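Putative glycosyltransferase (GalT1) (Streptococcus parasanguinis, PDB 4PHR) binds UDP and probably works as a glycosyltransferase, this chain being the GT-D-fold part of a longer protein. Local coordinates at residues D147-E152 and R199-M204; R173-S178 and E270-R275; E141-K146 and D163-A168; H28-R33 and Y221-L226. All coordinates share one frame; numbering follows the deposited sequence.

Overall arrangement
Interactions 1, 2 and 4 tie together parallel strands, and interaction 3 joins the loops beside them. Interaction 1 pairs the central strands 147-153 and 200-204 and is buried, with unbroken backbone bonding and aliphatic side chains. Interaction 2 uses the next strand, 170-176, and the C-terminal edge strand; it is only partly buried, and an arginine-glutamine pair and a register shift mark it. Interaction 4, also buried, joins 223-225 at the other edge to strand 30-33 of a second sheet, with charged groups at its UDP end. Interaction 3 is partly buried: its aromatic rings pack on interaction 1, whereas its turn backbones face outward. Interactions 1, 2 and 4 all touch UDP.

Interaction 1: residues D147-E152 and R199-M204; sequences DLLIVE and RLILVM. With UDP (uridine-5'-diphosphate), chain B.
Asp147 to Glu152 and Leu200 to Met204 run as neighbouring parallel strands, with axes 4.7 Å apart at their closest and 24° from parallel. The evidence is first in the backbone. Leu200 N donates to Asp147 O to open the ladder. Leu149 N and Val151 N then donate to the carbonyls of Leu200 and Leu202, while Leu202 N and Met204 N donate to those of Leu149 and Val151, and the ladder ends with Met204 N 2.8 Å from Val151 O. CA-H groups add to it: Ile150 CA lies 3.3 Å from Leu202 O, which therefore receives an N-H and a C-H.

Polar side chains meet at the start of the ladder. The Arg199 chain, extended from CG to NE, carries NH1 to within 3.0 Å of Leu148 O, from 49° above the carbonyl plane. Asp147 CB covers one guanidinium face, 3.6 Å from Arg199 NH1. The carboxylate makes no salt bridge with Arg199; Asp147 OD1 and Arg199 NH1 both bond to Ser170 OG.

Apolar contacts fill both faces. On one, Leu148 CD1 meets Leu202 CD1 at 3.9 Å, and further along Ile150 CG2 touches Met204 SD. On the other, Val151 and Ile201 lie side by side under helix 206-218.

With Met204 C 3.5 Å from UDP O4', this chemistry implies a backbone-bonded ladder with mostly apolar side chains whose C-terminal end reaches the nucleotide, while charge is kept to the far end and to Glu152, paired with Arg173 and bonded to Ser158.

Interaction 2: residues R173-S178 and E270-R275; sequences RLVCPS and EQIVAR. With UDP (uridine-5'-diphosphate), chain B.
Arg173 and Gln271 meet with their flat ends nearly coplanar, the guanidinium and amide planes only 13° apart. Gln271 OE1 sits at the guanidinium edge, 2.7 Å from Arg173 NE, and accepts a second bond from Arg173 NH2 at 3.1 Å. Both donors thus converge on one oxygen, which should restrict rotation of the amide. Arg173 reaches it with CG beside its own backbone N (chi1 -60°) and an extended chain; its remaining nitrogen, NH1, forms a salt bridge with Glu152.

Further along this face, Val175 divides its two methyls. CG2 of Val175 lies against Ile272 CG1 at 3.9 Å, whereas its CG1 runs beside the Arg275 side chain, 3.7 Å from NH1. A water in the guanidinium plane accepts from Arg275 NH1 at 3.0 Å. On the opposite face Leu174 CD1 touches Val273 CG2 at 4.0 Å and also reaches Ala274 CB.

The backbone register slips by one residue here. Val273 N donates to Arg173 O, yet Val175 N goes to Ala274 O rather than Val273 O, and Val273 has a helix-like psi of -40°. The extra residue is what defines a beta bulge.

Past the paired residues, Pro177 O receives N3 of UDP at 2.9 Å. The arrangement is an edge strand added in parallel beside a strand whose following loop meets the uracil; ligand sites at the C-terminal ends of parallel strands are usual in alpha/beta folds, here the GT-D fold.

Interaction 3: residues E141-K146 and D163-A168; sequences ELWRGK and DLFVAA
Two beta-turn loops on either side of strand 147-153 in the chain come together where Trp143 receives the edge of Phe165. The pair is an edge-to-face (T-shaped) stack, with the Phe165 ring and the six-membered ring of Trp143 4.8 Å apart between centroids and their planes at 64°. Phe165 CD1 makes the closest approach, 3.5 Å from Trp143 CE2, over one indole face but displaced toward its rim. Trp143 is set for this by a chi1 of 52°, which puts CG between the backbone N and the carbonyl carbon.

The indole edge is used as well. Trp143 NE1 donates to Leu164 O at 3.0 Å, with the oxygen tilted somewhat from the ring plane, and beside it Trp143 CZ2 packs on Leu164 CD1 at 3.7 Å. Leu164 CG in turn lies over the centre of the Phe165 ring.

Backbone atoms join the outer part. Gly145 N, in the type II turn from Trp143 to Lys146, donates almost straight to Ala167 O (2.9 Å, 172°). Gly145 takes the positive phi that this turn position requires. Trp143 O accepts the turn's own bond from Lys146 N, and Ala168 CA approaches the same oxygen to 3.6 Å. Ala167 CB lies over one face of the Arg144 guanidinium.

Inward, Trp143 and Phe165 both press on Leu148 and Leu202 of the central strands, Phe165 reaching Ile150 and Met204 too, while Leu142 packs against helix 17-27.

Interaction 4: residues H28-R33 and Y221-L226; sequences HASVVR and YQAIDL. With UDP (uridine-5'-diphosphate), chain B.
The Arg33 guanidinium meets its partners along its edge: Asp225 O and UDP O3B lie near its plane, and Asp225 OD1 is tilted moderately from it. Arg33 NE donates to Asp225 O at 2.9 Å, and Arg33 NH2 forms a salt bridge with Asp225 OD1, also at 2.9 Å. The guanidinium and carboxylate planes stand 63° apart, and NH2 meets OD1 from 44° out of the carboxylate plane. The other carboxylate oxygen, Asp225 OD2, takes Arg33 N on its anti side at 3.0 Å and has a salt bridge to Lys210. A bend at chi3 (-53°) turns Arg33 NE toward Asp225 O while Arg33 NH1 points on to UDP O3B, 2.9 Å away. NH2 adds a second bond to O3B and a weak one to O2A, and NH1 also reaches Thr117 O.

At the other end, the Gln222 amide gives NE2 to Ala29 O at 3.0 Å, from well above the carbonyl plane.

Between these groups, strand 30-33, at the edge of a three-stranded parallel sheet, meets strand 223-225, at the edge of the five-stranded one, through a single bridge of Val31 with Ile224. Val31 N donates to Ala223 O at 3.0 Å, and Val31 O accepts from Asp225 N. One step earlier a side chain replaces the carbonyl: Ser30 OG accepts from Ala223 N at 2.9 Å and is also bonded to Thr217 OG1. Val31 CB packs obliquely on Ile224 CG2 at 4.0 Å. His28, with positive phi, is the C-prime residue of the Schellman motif that ends helix 17-27.

Interaction 1: residues D147-E152 and R199-M204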
# COMPACT_ATOMS: atom_id res chain seq x y z
N ASP A 147 -2.33 -17.02 -9.86
CA ASP A 147 -3.51 -17.19 -9.03
C ASP A 147 -3.37 -16.28 -7.82
O ASP A 147 -2.37 -16.36 -7.10
CB ASP A 147 -3.65 -18.64 -8.58
CG ASP A 147 -3.93 -19.58 -9.74
OD1 ASP A 147 -4.92 -19.35 -10.47
OD2 ASP A 147 -3.14 -20.53 -9.93
N LEU A 148 -4.36 -15.42 -7.59
CA LEU A 148 -4.26 -14.41 -6.56
C LEU A 148 -5.12 -14.70 -5.34
O LEU A 148 -6.23 -15.23 -5.47
CB LEU A 148 -4.70 -13.05 -7.10
CG LEU A 148 -3.90 -12.49 -8.27
CD1 LEU A 148 -4.48 -11.16 -8.74
CD2 LEU A 148 -2.44 -12.38 -7.88
N LEU A 149 -4.60 -14.34 -4.17
CA LEU A 149 -5.42 -14.19 -2.98
C LEU A 149 -5.35 -12.72 -2.61
O LEU A 149 -4.27 -12.21 -2.29
CB LEU A 149 -4.89 -15.06 -1.84
CG LEU A 149 -5.63 -14.93 -0.51
CD1 LEU A 149 -7.10 -15.29 -0.66
CD2 LEU A 149 -4.97 -15.80 0.55
N ILE A 150 -6.48 -12.03 -2.69
CA ILE A 150 -6.53 -10.61 -2.34
C ILE A 150 -7.16 -10.48 -0.98
O ILE A 150 -8.28 -10.95 -0.75
CB ILE A 150 -7.33 -9.80 -3.38
CG1 ILE A 150 -6.66 -9.86 -4.76
CG2 ILE A 150 -7.55 -8.36 -2.90
CD1 ILE A 150 -7.43 -9.14 -5.84
N VAL A 151 -6.44 -9.85 -0.06
CA VAL A 151 -6.92 -9.62 1.29
C VAL A 151 -7.17 -8.12 1.38
O VAL A 151 -6.24 -7.33 1.27
CB VAL A 151 -5.88 -10.06 2.35
CG1 VAL A 151 -6.44 -9.88 3.77
CG2 VAL A 151 -5.47 -11.52 2.11
N GLU A 152 -8.43 -7.73 1.53
CA GLU A 152 -8.82 -6.33 1.44
C GLU A 152 -10.06 -6.11 2.28
O GLU A 152 -10.67 -7.07 2.78
CB GLU A 152 -9.09 -5.93 -0.01
CG GLU A 152 -10.26 -6.71 -0.62
CD GLU A 152 -10.62 -6.30 -2.03
OE1 GLU A 152 -9.91 -5.44 -2.62
OE2 GLU A 152 -11.62 -6.83 -2.56
N ARG A 199 -0.75 -19.40 -4.32
CA ARG A 199 -1.25 -18.08 -4.72
C ARG A 199 -0.27 -16.97 -4.35
O ARG A 199 0.45 -17.06 -3.35
CB ARG A 199 -2.61 -17.79 -4.09
CG ARG A 199 -3.70 -18.67 -4.66
CD ARG A 199 -5.11 -18.37 -4.13
NE ARG A 199 -6.01 -19.34 -4.74
CZ ARG A 199 -6.66 -19.16 -5.89
NH1 ARG A 199 -6.59 -17.99 -6.53
NH2 ARG A 199 -7.40 -20.14 -6.38
N LEU A 200 -0.24 -15.94 -5.18
CA LEU A 200 0.42 -14.69 -4.82
C LEU A 200 -0.58 -13.90 -3.98
O LEU A 200 -1.75 -13.78 -4.35
CB LEU A 200 0.78 -13.92 -6.09
CG LEU A 200 1.31 -12.50 -5.95
CD1 LEU A 200 2.64 -12.50 -5.21
CD2 LEU A 200 1.47 -11.85 -7.32
N ILE A 201 -0.13 -13.36 -2.86
CA ILE A 201 -1.02 -12.66 -1.95
C ILE A 201 -0.87 -11.15 -2.15
O ILE A 201 0.24 -10.64 -2.12
CB ILE A 201 -0.73 -13.02 -0.47
CG1 ILE A 201 -0.72 -14.55 -0.27
CG2 ILE A 201 -1.72 -12.34 0.46
CD1 ILE A 201 -0.18 -14.99 1.09
N LEU A 202 -1.99 -10.46 -2.38
CA LEU A 202 -2.00 -9.00 -2.50
C LEU A 202 -2.83 -8.48 -1.35
O LEU A 202 -3.91 -9.01 -1.08
CB LEU A 202 -2.65 -8.57 -3.82
CG LEU A 202 -2.06 -9.15 -5.11
CD1 LEU A 202 -2.77 -8.57 -6.33
CD2 LEU A 202 -0.55 -8.92 -5.18
N VAL A 203 -2.33 -7.46 -0.66
CA VAL A 203 -3.01 -6.98 0.54
C VAL A 203 -3.29 -5.49 0.43
O VAL A 203 -2.39 -4.70 0.14
CB VAL A 203 -2.17 -7.26 1.81
CG1 VAL A 203 -3.00 -6.97 3.05
CG2 VAL A 203 -1.66 -8.69 1.82
N MET A 204 -4.55 -5.12 0.67
CA MET A 204 -4.99 -3.73 0.64
C MET A 204 -5.75 -3.50 1.94
O MET A 204 -6.97 -3.69 2.00
CB MET A 204 -5.88 -3.45 -0.58
CG MET A 204 -5.19 -3.67 -1.93
SD MET A 204 -5.01 -5.42 -2.38
CE MET A 204 -5.03 -5.35 -4.17
N1 UDP B . -8.36 -0.66 4.63
C2 UDP B . -9.25 -1.61 5.08
N3 UDP B . -9.38 -1.84 6.42
C4 UDP B . -8.62 -1.14 7.33
C5 UDP B . -7.70 -0.19 6.88
C6 UDP B . -7.70 0.13 5.53
O2 UDP B . -9.96 -2.23 4.28
O4 UDP B . -8.75 -1.41 8.53
C1' UDP B . -8.18 -0.49 3.18
C2' UDP B . -8.77 0.71 2.49
O2' UDP B . -10.14 0.50 2.23
C3' UDP B . -7.94 0.74 1.22
C4' UDP B . -6.58 0.25 1.69
O4' UDP B . -6.79 -0.36 2.97
O3' UDP B . -8.45 -0.19 0.29
C5' UDP B . -5.57 1.39 1.79
O5' UDP B . -4.35 0.87 2.31
PA UDP B . -3.07 1.80 2.58
O1A UDP B . -3.38 2.76 3.66
O2A UDP B . -1.94 0.88 2.83
O3A UDP B . -2.95 2.60 1.18
PB UDP B . -1.83 3.62 0.57
O1B UDP B . -2.44 4.97 0.65
O2B UDP B . -1.67 3.16 -0.83
O3B UDP B . -0.58 3.52 1.40

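Interaction 2: residues R173-S178 and E270-R275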
# COMPACT_ATOMS: atom_id res chain seq x y z
N ARG A 173 -10.79 -13.84 -2.72
CA ARG A 173 -10.73 -12.67 -1.84
C ARG A 173 -11.09 -13.03 -0.41
O ARG A 173 -12.07 -13.74 -0.17
CB ARG A 173 -11.69 -11.57 -2.31
CG ARG A 173 -11.43 -11.05 -3.71
CD ARG A 173 -12.45 -10.01 -4.16
NE ARG A 173 -12.25 -9.71 -5.58
CZ ARG A 173 -11.66 -8.62 -6.05
NH1 ARG A 173 -11.25 -7.64 -5.23
NH2 ARG A 173 -11.51 -8.49 -7.36
N LEU A 174 -10.30 -12.52 0.52
CA LEU A 174 -10.63 -12.59 1.93
C LEU A 174 -11.05 -11.18 2.30
O LEU A 174 -10.24 -10.26 2.29
CB LEU A 174 -9.41 -13.02 2.75
CG LEU A 174 -9.57 -13.32 4.24
CD1 LEU A 174 -10.59 -14.44 4.45
CD2 LEU A 174 -8.22 -13.68 4.86
N VAL A 175 -12.33 -11.00 2.61
CA VAL A 175 -12.87 -9.65 2.78
C VAL A 175 -12.97 -9.32 4.26
O VAL A 175 -13.70 -9.96 5.00
CB VAL A 175 -14.23 -9.49 2.07
CG1 VAL A 175 -14.78 -8.09 2.27
CG2 VAL A 175 -14.07 -9.79 0.58
N CYS A 176 -12.21 -8.30 4.66
CA CYS A 176 -12.02 -7.94 6.05
C CYS A 176 -12.72 -6.62 6.38
O CYS A 176 -13.31 -5.99 5.49
CB CYS A 176 -10.52 -7.80 6.31
SG CYS A 176 -9.55 -9.28 5.86
N PRO A 177 -12.67 -6.20 7.65
CA PRO A 177 -13.33 -4.93 7.97
C PRO A 177 -12.69 -3.75 7.26
O PRO A 177 -11.46 -3.72 7.09
CB PRO A 177 -13.14 -4.82 9.49
CG PRO A 177 -13.01 -6.24 9.95
CD PRO A 177 -12.20 -6.90 8.86
N SER A 178 -13.51 -2.80 6.83
CA SER A 178 -13.04 -1.60 6.15
C SER A 178 -12.38 -0.61 7.10
O SER A 178 -11.71 0.32 6.67
CB SER A 178 -14.18 -0.92 5.40
OG SER A 178 -15.21 -0.55 6.30
N GLU A 270 -18.58 -14.17 -6.17
CA GLU A 270 -18.10 -15.54 -6.36
C GLU A 270 -16.61 -15.69 -6.03
O GLU A 270 -16.13 -16.80 -5.79
CB GLU A 270 -18.41 -16.02 -7.78
CG GLU A 270 -19.90 -16.23 -8.02
CD GLU A 270 -20.25 -16.38 -9.49
OE1 GLU A 270 -19.42 -16.01 -10.35
OE2 GLU A 270 -21.36 -16.87 -9.79
N GLN A 271 -15.87 -14.59 -6.02
CA GLN A 271 -14.46 -14.61 -5.65
C GLN A 271 -14.25 -14.63 -4.13
O GLN A 271 -13.18 -15.00 -3.66
CB GLN A 271 -13.72 -13.42 -6.27
CG GLN A 271 -13.64 -13.48 -7.78
CD GLN A 271 -13.10 -12.20 -8.41
OE1 GLN A 271 -12.96 -11.17 -7.75
NE2 GLN A 271 -12.81 -12.25 -9.71
N ILE A 272 -15.26 -14.23 -3.38
CA ILE A 272 -15.11 -14.11 -1.93
C ILE A 272 -15.06 -15.48 -1.25
O ILE A 272 -15.99 -16.28 -1.38
CB ILE A 272 -16.24 -13.26 -1.30
CG1 ILE A 272 -16.24 -11.84 -1.88
CG2 ILE A 272 -16.14 -13.27 0.24
CD1 ILE A 272 -17.37 -10.98 -1.38
N VAL A 273 -13.97 -15.76 -0.55
CA VAL A 273 -13.84 -17.03 0.15
C VAL A 273 -14.45 -16.96 1.54
O VAL A 273 -15.10 -17.90 1.99
CB VAL A 273 -12.37 -17.49 0.24
CG1 VAL A 273 -11.73 -17.51 -1.13
CG2 VAL A 273 -11.59 -16.60 1.18
N ALA A 274 -14.25 -15.84 2.22
CA ALA A 274 -14.84 -15.62 3.53
C ALA A 274 -14.85 -14.14 3.86
O ALA A 274 -14.08 -13.37 3.30
CB ALA A 274 -14.08 -16.41 4.60
N ARG A 275 -15.74 -13.76 4.77
CA ARG A 275 -15.78 -12.42 5.32
C ARG A 275 -15.38 -12.50 6.79
O ARG A 275 -15.81 -13.40 7.51
CB ARG A 275 -17.19 -11.83 5.22
CG ARG A 275 -17.66 -11.51 3.82
CD ARG A 275 -18.98 -10.76 3.86
NE ARG A 275 -19.44 -10.33 2.54
CZ ARG A 275 -19.20 -9.13 2.01
NH1 ARG A 275 -18.48 -8.23 2.68
NH2 ARG A 275 -19.67 -8.83 0.81
N1 UDP B . -8.36 -0.66 4.63
C2 UDP B . -9.25 -1.61 5.08
N3 UDP B . -9.38 -1.84 6.42
C4 UDP B . -8.62 -1.14 7.33
C5 UDP B . -7.70 -0.19 6.88
C6 UDP B . -7.70 0.13 5.53
O2 UDP B . -9.96 -2.23 4.28
O4 UDP B . -8.75 -1.41 8.53
C1' UDP B . -8.18 -0.49 3.18
C2' UDP B . -8.77 0.71 2.49
O2' UDP B . -10.14 0.50 2.23
C3' UDP B . -7.94 0.74 1.22
C4' UDP B . -6.58 0.25 1.69
O4' UDP B . -6.79 -0.36 2.97
O3' UDP B . -8.45 -0.19 0.29
C5' UDP B . -5.57 1.39 1.79
O5' UDP B . -4.35 0.87 2.31
PA UDP B . -3.07 1.80 2.58
O1A UDP B . -3.38 2.76 3.66
O2A UDP B . -1.94 0.88 2.83
O3A UDP B . -2.95 2.60 1.18
PB UDP B . -1.83 3.62 0.57
O1B UDP B . -2.44 4.97 0.65
O2B UDP B . -1.67 3.16 -0.83
O3B UDP B . -0.58 3.52 1.40
O HOH W 1 -16.54 -8.30 4.98

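Interaction 3: residues E141-K146 and D163-A168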
# COMPACT_ATOMS: atom_id res chain seq x y z
N GLU A 141 2.38 -6.78 -14.52
CA GLU A 141 3.24 -7.93 -14.75
C GLU A 141 3.48 -8.74 -13.47
O GLU A 141 3.85 -9.91 -13.54
CB GLU A 141 4.57 -7.52 -15.40
CG GLU A 141 4.42 -7.01 -16.83
CD GLU A 141 3.77 -8.03 -17.76
OE1 GLU A 141 3.97 -9.24 -17.56
OE2 GLU A 141 3.05 -7.61 -18.70
N LEU A 142 3.24 -8.12 -12.31
CA LEU A 142 3.36 -8.84 -11.05
C LEU A 142 2.36 -9.98 -10.94
O LEU A 142 2.65 -11.02 -10.35
CB LEU A 142 3.21 -7.89 -9.85
CG LEU A 142 4.30 -6.84 -9.66
CD1 LEU A 142 3.95 -5.92 -8.50
CD2 LEU A 142 5.64 -7.50 -9.43
N TRP A 143 1.17 -9.80 -11.51
CA TRP A 143 0.10 -10.78 -11.34
C TRP A 143 -0.36 -11.47 -12.63
O TRP A 143 -1.21 -12.35 -12.58
CB TRP A 143 -1.09 -10.19 -10.58
CG TRP A 143 -1.62 -8.90 -11.14
CD1 TRP A 143 -2.42 -8.74 -12.23
CD2 TRP A 143 -1.40 -7.59 -10.60
NE1 TRP A 143 -2.70 -7.41 -12.42
CE2 TRP A 143 -2.10 -6.68 -11.42
CE3 TRP A 143 -0.69 -7.10 -9.50
CZ2 TRP A 143 -2.10 -5.31 -11.18
CZ3 TRP A 143 -0.70 -5.74 -9.25
CH2 TRP A 143 -1.40 -4.86 -10.09
N ARG A 144 0.22 -11.10 -13.77
CA ARG A 144 -0.16 -11.75 -15.02
C ARG A 144 0.10 -13.25 -14.91
O ARG A 144 1.21 -13.67 -14.59
CB ARG A 144 0.62 -11.17 -16.20
CG ARG A 144 0.27 -11.86 -17.53
CD ARG A 144 1.25 -11.52 -18.64
NE ARG A 144 0.97 -10.23 -19.26
CZ ARG A 144 0.09 -10.04 -20.24
NH1 ARG A 144 -0.62 -11.06 -20.71
NH2 ARG A 144 -0.09 -8.83 -20.75
N GLY A 145 -0.93 -14.04 -15.18
CA GLY A 145 -0.82 -15.49 -15.14
C GLY A 145 -0.73 -16.09 -13.75
O GLY A 145 -0.46 -17.29 -13.60
N LYS A 146 -0.97 -15.28 -12.72
CA LYS A 146 -0.88 -15.78 -11.35
C LYS A 146 -2.26 -16.05 -10.77
O LYS A 146 -3.24 -15.40 -11.14
CB LYS A 146 -0.16 -14.78 -10.46
CG LYS A 146 1.24 -14.40 -10.92
CD LYS A 146 2.17 -15.60 -10.90
CE LYS A 146 3.62 -15.17 -10.95
NZ LYS A 146 3.94 -14.39 -12.17
N ASP A 163 -10.30 -3.33 -15.35
CA ASP A 163 -9.50 -4.44 -15.87
C ASP A 163 -8.14 -4.61 -15.20
O ASP A 163 -7.25 -5.28 -15.73
CB ASP A 163 -9.34 -4.34 -17.40
CG ASP A 163 -8.52 -3.13 -17.83
OD1 ASP A 163 -8.02 -2.40 -16.95
OD2 ASP A 163 -8.35 -2.93 -19.05
N LEU A 164 -7.98 -4.04 -14.01
CA LEU A 164 -6.68 -4.10 -13.33
C LEU A 164 -6.11 -5.52 -13.21
O LEU A 164 -4.93 -5.74 -13.47
CB LEU A 164 -6.77 -3.44 -11.96
CG LEU A 164 -5.48 -3.34 -11.14
CD1 LEU A 164 -4.42 -2.53 -11.90
CD2 LEU A 164 -5.79 -2.70 -9.80
N PHE A 165 -6.95 -6.47 -12.81
CA PHE A 165 -6.50 -7.84 -12.60
C PHE A 165 -6.98 -8.82 -13.67
O PHE A 165 -7.01 -10.03 -13.44
CB PHE A 165 -6.97 -8.35 -11.22
CG PHE A 165 -6.47 -7.52 -10.07
CD1 PHE A 165 -5.12 -7.40 -9.83
CD2 PHE A 165 -7.35 -6.89 -9.22
CE1 PHE A 165 -4.65 -6.65 -8.77
CE2 PHE A 165 -6.89 -6.13 -8.15
CZ PHE A 165 -5.54 -6.01 -7.93
N VAL A 166 -7.31 -8.33 -14.86
CA VAL A 166 -7.92 -9.19 -15.87
C VAL A 166 -7.03 -10.37 -16.27
O VAL A 166 -7.53 -11.46 -16.60
CB VAL A 166 -8.37 -8.40 -17.13
CG1 VAL A 166 -7.17 -7.92 -17.94
CG2 VAL A 166 -9.28 -9.26 -18.00
N ALA A 167 -5.72 -10.17 -16.23
CA ALA A 167 -4.80 -11.21 -16.69
C ALA A 167 -4.36 -12.18 -15.59
O ALA A 167 -3.60 -13.11 -15.84
CB ALA A 167 -3.60 -10.59 -17.39
N ALA A 168 -4.85 -11.97 -14.37
CA ALA A 168 -4.66 -12.95 -13.32
C ALA A 168 -5.43 -14.22 -13.68
O ALA A 168 -6.54 -14.15 -14.22
CB ALA A 168 -5.15 -12.40 -11.99

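Interaction 4: residues H28-R33 and Y221-L226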
# COMPACT_ATOMS: atom_id res chain seq x y z
N HIS A 28 11.31 -11.74 -6.58
CA HIS A 28 10.05 -12.32 -6.10
C HIS A 28 9.83 -11.96 -4.63
O HIS A 28 9.42 -12.80 -3.83
CB HIS A 28 10.05 -13.84 -6.28
CG HIS A 28 10.41 -14.29 -7.66
ND1 HIS A 28 11.62 -14.88 -7.95
CD2 HIS A 28 9.74 -14.21 -8.83
CE1 HIS A 28 11.67 -15.16 -9.24
NE2 HIS A 28 10.54 -14.76 -9.80
N ALA A 29 10.09 -10.70 -4.30
CA ALA A 29 10.05 -10.25 -2.92
C ALA A 29 8.65 -9.90 -2.45
O ALA A 29 7.80 -9.45 -3.23
CB ALA A 29 10.96 -9.04 -2.74
N SER A 30 8.41 -10.09 -1.16
CA SER A 30 7.26 -9.48 -0.51
C SER A 30 7.52 -7.97 -0.43
O SER A 30 8.65 -7.52 -0.58
CB SER A 30 7.06 -10.04 0.89
OG SER A 30 6.61 -11.38 0.83
N VAL A 31 6.47 -7.20 -0.16
CA VAL A 31 6.60 -5.75 -0.11
C VAL A 31 5.76 -5.22 1.03
O VAL A 31 4.57 -5.52 1.11
CB VAL A 31 6.11 -5.08 -1.41
CG1 VAL A 31 6.32 -3.56 -1.32
CG2 VAL A 31 6.84 -5.64 -2.61
N VAL A 32 6.38 -4.43 1.91
CA VAL A 32 5.65 -3.71 2.94
C VAL A 32 5.91 -2.22 2.74
O VAL A 32 7.06 -1.80 2.53
CB VAL A 32 6.05 -4.19 4.36
CG1 VAL A 32 7.54 -3.97 4.62
CG2 VAL A 32 5.23 -3.50 5.41
N ARG A 33 4.85 -1.41 2.80
CA ARG A 33 4.99 0.03 2.54
C ARG A 33 4.64 0.84 3.79
O ARG A 33 3.62 0.62 4.43
CB ARG A 33 4.10 0.47 1.37
CG ARG A 33 4.32 -0.29 0.04
CD ARG A 33 3.26 0.11 -1.04
NE ARG A 33 1.95 -0.08 -0.45
CZ ARG A 33 1.21 0.86 0.15
NH1 ARG A 33 1.55 2.15 0.09
NH2 ARG A 33 0.10 0.49 0.77
N TYR A 221 5.84 -16.94 2.35
CA TYR A 221 4.97 -16.51 1.27
C TYR A 221 5.44 -15.19 0.66
O TYR A 221 6.01 -14.35 1.35
CB TYR A 221 3.53 -16.33 1.77
CG TYR A 221 2.87 -17.61 2.21
CD1 TYR A 221 2.31 -18.48 1.29
CD2 TYR A 221 2.80 -17.95 3.55
CE1 TYR A 221 1.70 -19.65 1.68
CE2 TYR A 221 2.19 -19.12 3.96
CZ TYR A 221 1.64 -19.96 3.03
OH TYR A 221 1.04 -21.13 3.43
N GLN A 222 5.19 -15.02 -0.64
CA GLN A 222 5.31 -13.71 -1.25
C GLN A 222 3.98 -12.98 -1.12
O GLN A 222 2.95 -13.42 -1.64
CB GLN A 222 5.72 -13.80 -2.72
CG GLN A 222 5.98 -12.42 -3.33
CD GLN A 222 6.26 -12.44 -4.82
OE1 GLN A 222 6.08 -13.46 -5.49
NE2 GLN A 222 6.68 -11.30 -5.35
N ALA A 223 4.01 -11.86 -0.41
CA ALA A 223 2.82 -11.05 -0.19
C ALA A 223 3.16 -9.60 -0.46
O ALA A 223 4.20 -9.10 -0.01
CB ALA A 223 2.31 -11.23 1.23
N ILE A 224 2.29 -8.92 -1.20
CA ILE A 224 2.56 -7.56 -1.66
C ILE A 224 1.50 -6.59 -1.16
O ILE A 224 0.32 -6.71 -1.47
CB ILE A 224 2.63 -7.50 -3.21
CG1 ILE A 224 3.65 -8.52 -3.74
CG2 ILE A 224 2.98 -6.10 -3.69
CD1 ILE A 224 3.74 -8.54 -5.26
N ASP A 225 1.95 -5.62 -0.38
CA ASP A 225 1.10 -4.57 0.17
C ASP A 225 0.83 -3.55 -0.95
O ASP A 225 1.73 -2.80 -1.33
CB ASP A 225 1.89 -3.93 1.32
CG ASP A 225 1.27 -2.66 1.85
OD1 ASP A 225 0.13 -2.30 1.46
OD2 ASP A 225 1.94 -2.03 2.71
N LEU A 226 -0.40 -3.53 -1.48
CA LEU A 226 -0.74 -2.65 -2.60
C LEU A 226 -1.70 -1.50 -2.28
O LEU A 226 -2.03 -0.72 -3.17
CB LEU A 226 -1.30 -3.46 -3.78
CG LEU A 226 -0.30 -4.32 -4.57
CD1 LEU A 226 -1.01 -5.08 -5.68
CD2 LEU A 226 0.82 -3.45 -5.12
N1 UDP B . -8.36 -0.66 4.63
C2 UDP B . -9.25 -1.61 5.08
N3 UDP B . -9.38 -1.84 6.42
C4 UDP B . -8.62 -1.14 7.33
C5 UDP B . -7.70 -0.19 6.88
C6 UDP B . -7.70 0.13 5.53
O2 UDP B . -9.96 -2.23 4.28
O4 UDP B . -8.75 -1.41 8.53
C1' UDP B . -8.18 -0.49 3.18
C2' UDP B . -8.77 0.71 2.49
O2' UDP B . -10.14 0.50 2.23
C3' UDP B . -7.94 0.74 1.22
C4' UDP B . -6.58 0.25 1.69
O4' UDP B . -6.79 -0.36 2.97
O3' UDP B . -8.45 -0.19 0.29
C5' UDP B . -5.57 1.39 1.79
O5' UDP B . -4.35 0.87 2.31
PA UDP B . -3.07 1.80 2.58
O1A UDP B . -3.38 2.76 3.66
O2A UDP B . -1.94 0.88 2.83
O3A UDP B . -2.95 2.60 1.18
PB UDP B . -1.83 3.62 0.57
O1B UDP B . -2.44 4.97 0.65
O2B UDP B . -1.67 3.16 -0.83
O3B UDP B . -0.58 3.52 1.40